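PDB 1P0Z: sensor histidine kinase CitA from Klebsiella pneumoniae, which senses citrate in the periplasm through the domain described here and, as a membrane-bound histidine kinase, probably phosphorylates CitB to induce the citrate-fermentation genes. Local coordinates for residues 31-34 with 35-38; 55-58 with 59-63. All blocks are in the same frame, centred on the assembly; numbering follows the deposited sequence.

Contact 1 of 2, residues 31-34 with 35-38; sequences KRDL and ARIK
D33 turns its carboxylate forward to R36 because CG lies anti to the backbone N (chi1 -172°), while the chain of R36 beyond CB leads away from D33. The motif is an N-cap: D33 sits immediately before helix 34-47, and its OD1 accepts from R36 N at 3.1 Å. That bond is fairly straight, but the N-H reaches OD1 from above the carboxylate plane, 67° out of it. OD1 thus occupies an amide N-H of the first turn, met through the face of the carboxylate rather than in its plane; such a placement would probably favour the charged carboxylate.

Close packing accompanies the cap. CB of R36 lies against the carboxylate, 3.3 Å from D33 CG, and CB of A35 lies farther off, beside OD1. The two charged ends do not pair with each other: D33 OD2 and R36 NE are 6.3 Å apart, and R36 turns its guanidinium, after a bend at chi2, to a salt bridge with E24 on helix 23-30.

Just before the cap, R32 ends the preceding helix in a Schellman motif with positive phi (56°), so one helix closes and the next opens within a few residues of this periplasmic Cache (PAS-like) domain. Regular helical bonding then begins, with I37 N donating to D33 O at 3.0 Å and K38 N to L34 O. On the inner side of the helix, I37 is buried against A28 and V29 of helix 23-30 and against Y64 of strand 62-64. Within the turn, CG1 of I37 comes to 3.3 Å from D33 O.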
ATOM      1  N   LYS A  31     -10.540   8.532 -11.106  1.00 32.80           N
ATOM      2  CA  LYS A  31     -11.193   8.033 -12.321  1.00 33.95           C
ATOM      3  C   LYS A  31     -11.473   6.531 -12.317  1.00 33.64           C
ATOM      4  O   LYS A  31     -12.146   6.012 -13.224  1.00 33.09           O
ATOM      5  CB  LYS A  31     -10.317   8.340 -13.540  1.00 35.73           C
ATOM      6  CG  LYS A  31     -10.135   9.813 -13.840  1.00 38.53           C
ATOM      7  CD  LYS A  31      -9.160  10.005 -14.964  1.00 40.90           C
ATOM      8  CE  LYS A  31      -8.997  11.479 -15.294  1.00 42.80           C
ATOM      9  NZ  LYS A  31      -7.952  11.682 -16.331  1.00 44.10           N
ATOM     10  N   ARG A  32     -10.935   5.844 -11.313  1.00 32.78           N
ATOM     11  CA  ARG A  32     -11.060   4.401 -11.147  1.00 33.05           C
ATOM     12  C   ARG A  32     -10.556   3.706 -12.404  1.00 33.06           C
ATOM     13  O   ARG A  32     -11.147   2.738 -12.891  1.00 33.61           O
ATOM     14  CB  ARG A  32     -12.513   4.004 -10.842  1.00 33.79           C
ATOM     15  CG  ARG A  32     -13.050   4.567  -9.526  1.00 35.48           C
ATOM     16  CD  ARG A  32     -14.408   3.952  -9.146  1.00 36.50           C
ATOM     17  NE  ARG A  32     -14.319   2.548  -8.737  1.00 38.46           N
ATOM     18  CZ  ARG A  32     -13.934   2.148  -7.524  1.00 38.75           C
ATOM     19  NH1 ARG A  32     -13.605   3.049  -6.604  1.00 38.44           N
ATOM     20  NH2 ARG A  32     -13.885   0.852  -7.224  1.00 39.91           N
ATOM     21  N   ASP A  33      -9.452   4.210 -12.939  1.00 32.14           N
ATOM     22  CA  ASP A  33      -8.878   3.640 -14.138  1.00 31.39           C
ATOM     23  C   ASP A  33      -7.863   2.548 -13.776  1.00 30.99           C
ATOM     24  O   ASP A  33      -6.669   2.847 -13.610  1.00 29.63           O
ATOM     25  CB  ASP A  33      -8.179   4.728 -14.942  1.00 32.91           C
ATOM     26  CG  ASP A  33      -7.727   4.239 -16.304  1.00 35.15           C
ATOM     27  OD1 ASP A  33      -7.551   3.008 -16.484  1.00 34.37           O
ATOM     28  OD2 ASP A  33      -7.532   5.098 -17.202  1.00 38.00           O
ATOM     29  N   LEU A  34      -8.335   1.301 -13.701  1.00 30.85           N
ATOM     30  CA  LEU A  34      -7.497   0.149 -13.328  1.00 30.43           C
ATOM     31  C   LEU A  34      -6.251  -0.094 -14.169  1.00 30.75           C
ATOM     32  O   LEU A  34      -5.182  -0.403 -13.624  1.00 28.33           O
ATOM     33  CB  LEU A  34      -8.332  -1.142 -13.306  1.00 31.65           C
ATOM     34  CG  LEU A  34      -9.554  -1.121 -12.373  1.00 33.68           C
ATOM     35  CD1 LEU A  34     -10.157  -2.519 -12.375  1.00 34.25           C
ATOM     36  CD2 LEU A  34      -9.181  -0.696 -10.939  1.00 32.98           C
ATOM     37  N   ALA A  35      -6.381   0.030 -15.490  1.00 29.66           N
ATOM     38  CA  ALA A  35      -5.229  -0.183 -16.362  1.00 29.86           C
ATOM     39  C   ALA A  35      -4.190   0.898 -16.124  1.00 29.70           C
ATOM     40  O   ALA A  35      -2.984   0.624 -16.146  1.00 29.65           O
ATOM     41  CB  ALA A  35      -5.656  -0.158 -17.834  1.00 30.90           C
ATOM     42  N   ARG A  36      -4.661   2.130 -15.918  1.00 28.68           N
ATOM     43  CA  ARG A  36      -3.751   3.251 -15.681  1.00 27.86           C
ATOM     44  C   ARG A  36      -3.001   3.009 -14.340  1.00 27.76           C
ATOM     45  O   ARG A  36      -1.777   3.224 -14.245  1.00 26.93           O
ATOM     46  CB  ARG A  36      -4.538   4.557 -15.628  1.00 29.37           C
ATOM     47  CG  ARG A  36      -3.688   5.800 -15.401  1.00 32.50           C
ATOM     48  CD  ARG A  36      -2.531   5.874 -16.400  1.00 36.40           C
ATOM     49  NE  ARG A  36      -1.661   7.013 -16.114  1.00 39.51           N
ATOM     50  CZ  ARG A  36      -0.383   7.089 -16.491  1.00 41.70           C
ATOM     51  NH1 ARG A  36       0.187   6.087 -17.172  1.00 42.30           N
ATOM     52  NH2 ARG A  36       0.328   8.166 -16.184  1.00 43.41           N
ATOM     53  N   ILE A  37      -3.733   2.561 -13.319  1.00 27.17           N
ATOM     54  CA  ILE A  37      -3.105   2.276 -12.021  1.00 25.55           C
ATOM     55  C   ILE A  37      -2.059   1.177 -12.185  1.00 25.81           C
ATOM     56  O   ILE A  37      -0.940   1.280 -11.666  1.00 24.41           O
ATOM     57  CB  ILE A  37      -4.171   1.865 -10.981  1.00 25.42           C
ATOM     58  CG1 ILE A  37      -5.051   3.086 -10.692  1.00 24.24           C
ATOM     59  CG2 ILE A  37      -3.504   1.378  -9.663  1.00 25.17           C
ATOM     60  CD1 ILE A  37      -6.263   2.792  -9.858  1.00 26.32           C
ATOM     61  N   LYS A  38      -2.416   0.122 -12.915  1.00 26.17           N
ATOM     62  CA  LYS A  38      -1.468  -0.974 -13.152  1.00 26.55           C
ATOM     63  C   LYS A  38      -0.203  -0.477 -13.865  1.00 27.47           C
ATOM     64  O   LYS A  38       0.915  -0.854 -13.515  1.00 26.80           O
ATOM     65  CB  LYS A  38      -2.133  -2.068 -13.999  1.00 29.47           C
ATOM     66  CG  LYS A  38      -1.239  -3.263 -14.284  1.00 30.81           C
ATOM     67  CD  LYS A  38      -1.969  -4.234 -15.227  1.00 33.96           C
ATOM     68  CE  LYS A  38      -1.399  -5.658 -15.193  1.00 35.89           C
ATOM     69  NZ  LYS A  38       0.055  -5.766 -15.394  1.00 37.34           N
TER

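Contact 2 of 2, residues 55-58 with 59-63; sequences VGDA and SGQRL
Side-chain hydrogen bonding centres on D57, whose OD1 accepts from Q61 N at 2.8 Å and also from S59 N and S59 OG. Q61 N comes from one face of the carboxylate and S59 N from the other, each about 50° out of the plane; the hydroxyl comes on the syn side, 22° out, on the same face as S59 N. A chi1 of 71° sets CG of D57 between its backbone N and carbonyl carbon, bringing the carboxylate inside the turn. Water 1 donates to both D57 OD2 and S59 OG.

Backbone bonds define a beta hairpin. G60 N donates to D57 O across a type I turn, D57 N to Q61 O, and L63 N to V55 O at 2.7 Å. G56 and R62 form an antiparallel non-hydrogen-bonded pair, their CA atoms 4.1 Å apart.

Apolar contact is lighter: V55 CG1 lies 4.4 Å from L63 CB. L63 CD1 packs on D57 CB at 3.9 Å. R62, an experimentally established citrate-binding residue, points into the ligand pocket and bonds a bound citrate anion through NH2. Strand 62-64 edges the sheet, strand 52-57 pairs next with 115-124, and helix 34-47 packs on V55.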
ATOM      1  N   VAL A  55      -3.066  -1.220  -3.774  1.00 17.57           N
ATOM      2  CA  VAL A  55      -3.706   0.089  -3.813  1.00 18.45           C
ATOM      3  C   VAL A  55      -5.204  -0.153  -3.622  1.00 18.57           C
ATOM      4  O   VAL A  55      -5.785  -1.040  -4.282  1.00 18.49           O
ATOM      5  CB  VAL A  55      -3.517   0.819  -5.167  1.00 18.00           C
ATOM      6  CG1 VAL A  55      -4.274   2.178  -5.105  1.00 20.62           C
ATOM      7  CG2 VAL A  55      -2.003   1.043  -5.447  1.00 20.16           C
ATOM      8  N   GLY A  56      -5.790   0.585  -2.683  1.00 18.37           N
ATOM      9  CA  GLY A  56      -7.222   0.426  -2.456  1.00 19.97           C
ATOM     10  C   GLY A  56      -7.965   1.748  -2.616  1.00 20.20           C
ATOM     11  O   GLY A  56      -7.362   2.827  -2.541  1.00 20.32           O
ATOM     12  N   ASP A  57      -9.282   1.663  -2.830  1.00 20.85           N
ATOM     13  CA  ASP A  57     -10.069   2.891  -2.935  1.00 22.31           C
ATOM     14  C   ASP A  57     -10.510   3.357  -1.544  1.00 23.08           C
ATOM     15  O   ASP A  57     -10.070   2.819  -0.509  1.00 22.08           O
ATOM     16  CB  ASP A  57     -11.260   2.719  -3.901  1.00 24.90           C
ATOM     17  CG  ASP A  57     -12.358   1.821  -3.359  1.00 26.75           C
ATOM     18  OD1 ASP A  57     -12.368   1.458  -2.160  1.00 25.35           O
ATOM     19  OD2 ASP A  57     -13.248   1.487  -4.185  1.00 29.11           O
ATOM     20  N   ALA A  58     -11.374   4.371  -1.498  1.00 23.51           N
ATOM     21  CA  ALA A  58     -11.774   4.936  -0.221  1.00 24.82           C
ATOM     22  C   ALA A  58     -12.468   3.958   0.730  1.00 25.52           C
ATOM     23  O   ALA A  58     -12.419   4.133   1.953  1.00 24.73           O
ATOM     24  CB  ALA A  58     -12.667   6.180  -0.464  1.00 26.06           C
ATOM     25  N   SER A  59     -13.150   2.960   0.175  1.00 24.97           N
ATOM     26  CA  SER A  59     -13.837   1.985   1.015  1.00 27.89           C
ATOM     27  C   SER A  59     -12.941   0.766   1.250  1.00 27.02           C
ATOM     28  O   SER A  59     -13.349  -0.203   1.903  1.00 28.76           O
ATOM     29  CB  SER A  59     -15.145   1.543   0.345  1.00 29.67           C
ATOM     30  OG  SER A  59     -14.862   0.758  -0.810  1.00 34.33           O
ATOM     31  N   GLY A  60     -11.717   0.804   0.714  1.00 25.74           N
ATOM     32  CA  GLY A  60     -10.821  -0.323   0.906  1.00 24.30           C
ATOM     33  C   GLY A  60     -10.971  -1.425  -0.130  1.00 24.14           C
ATOM     34  O   GLY A  60     -10.479  -2.546   0.073  1.00 23.93           O
ATOM     35  N   GLN A  61     -11.678  -1.141  -1.219  1.00 22.15           N
ATOM     36  CA  GLN A  61     -11.788  -2.135  -2.300  1.00 21.86           C
ATOM     37  C   GLN A  61     -10.475  -2.036  -3.118  1.00 20.85           C
ATOM     38  O   GLN A  61     -10.061  -0.959  -3.494  1.00 20.64           O
ATOM     39  CB  GLN A  61     -12.984  -1.821  -3.223  1.00 24.37           C
ATOM     40  CG  GLN A  61     -13.110  -2.879  -4.318  1.00 28.55           C
ATOM     41  CD  GLN A  61     -14.247  -2.574  -5.287  1.00 31.87           C
ATOM     42  OE1 GLN A  61     -14.022  -2.216  -6.450  1.00 34.89           O
ATOM     43  NE2 GLN A  61     -15.475  -2.706  -4.803  1.00 34.93           N
ATOM     44  N   ARG A  62      -9.827  -3.164  -3.393  1.00 20.60           N
ATOM     45  CA  ARG A  62      -8.561  -3.113  -4.131  1.00 20.32           C
ATOM     46  C   ARG A  62      -8.670  -2.690  -5.586  1.00 20.67           C
ATOM     47  O   ARG A  62      -9.496  -3.213  -6.337  1.00 21.36           O
ATOM     48  CB  ARG A  62      -7.832  -4.459  -4.059  1.00 18.63           C
ATOM     49  CG  ARG A  62      -7.510  -4.909  -2.625  1.00 18.92           C
ATOM     50  CD  ARG A  62      -6.543  -6.122  -2.678  1.00 19.54           C
ATOM     51  NE  ARG A  62      -6.402  -6.740  -1.352  1.00 18.31           N
ATOM     52  CZ  ARG A  62      -7.273  -7.623  -0.864  1.00 20.58           C
ATOM     53  NH1 ARG A  62      -8.334  -8.002  -1.596  1.00 20.44           N
ATOM     54  NH2 ARG A  62      -7.106  -8.106   0.356  1.00 19.54           N
ATOM     55  N   LEU A  63      -7.842  -1.711  -5.946  1.00 21.29           N
ATOM     56  CA  LEU A  63      -7.738  -1.227  -7.308  1.00 22.44           C
ATOM     57  C   LEU A  63      -6.494  -1.860  -7.957  1.00 22.86           C
ATOM     58  O   LEU A  63      -6.351  -1.870  -9.188  1.00 23.33           O
ATOM     59  CB  LEU A  63      -7.614   0.301  -7.328  1.00 22.73           C
ATOM     60  CG  LEU A  63      -8.762   1.054  -6.665  1.00 24.41           C
ATOM     61  CD1 LEU A  63      -8.465   2.545  -6.653  1.00 23.16           C
ATOM     62  CD2 LEU A  63     -10.076   0.755  -7.393  1.00 26.16           C
TER
HETATM   63  O   HOH W   1     -15.841   1.072  -3.652  1.00 49.86           O

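Contact 1 precedes contact 2 along the chain, and their centres are 12 Å apart within the same periplasmic domain. Helix 34-47, opened by contact 1, leads on to strand 52-57, the first arm of the hairpin in contact 2. The two sites also meet directly in space. R32 NH1 forms a salt bridge with D57 OD2 at 2.9 Å, while I37 CD1 packs on L63 CB at 3.8 Å. Thus the loop and first turn of helix 34-47 lie against the hairpin 52-57/62-64, through that salt bridge and through packing of L34 and I37 on L63. R62 brings one of the citrate-binding residues to the hairpin; the side chain of L34 is about 8 Å from that of R62.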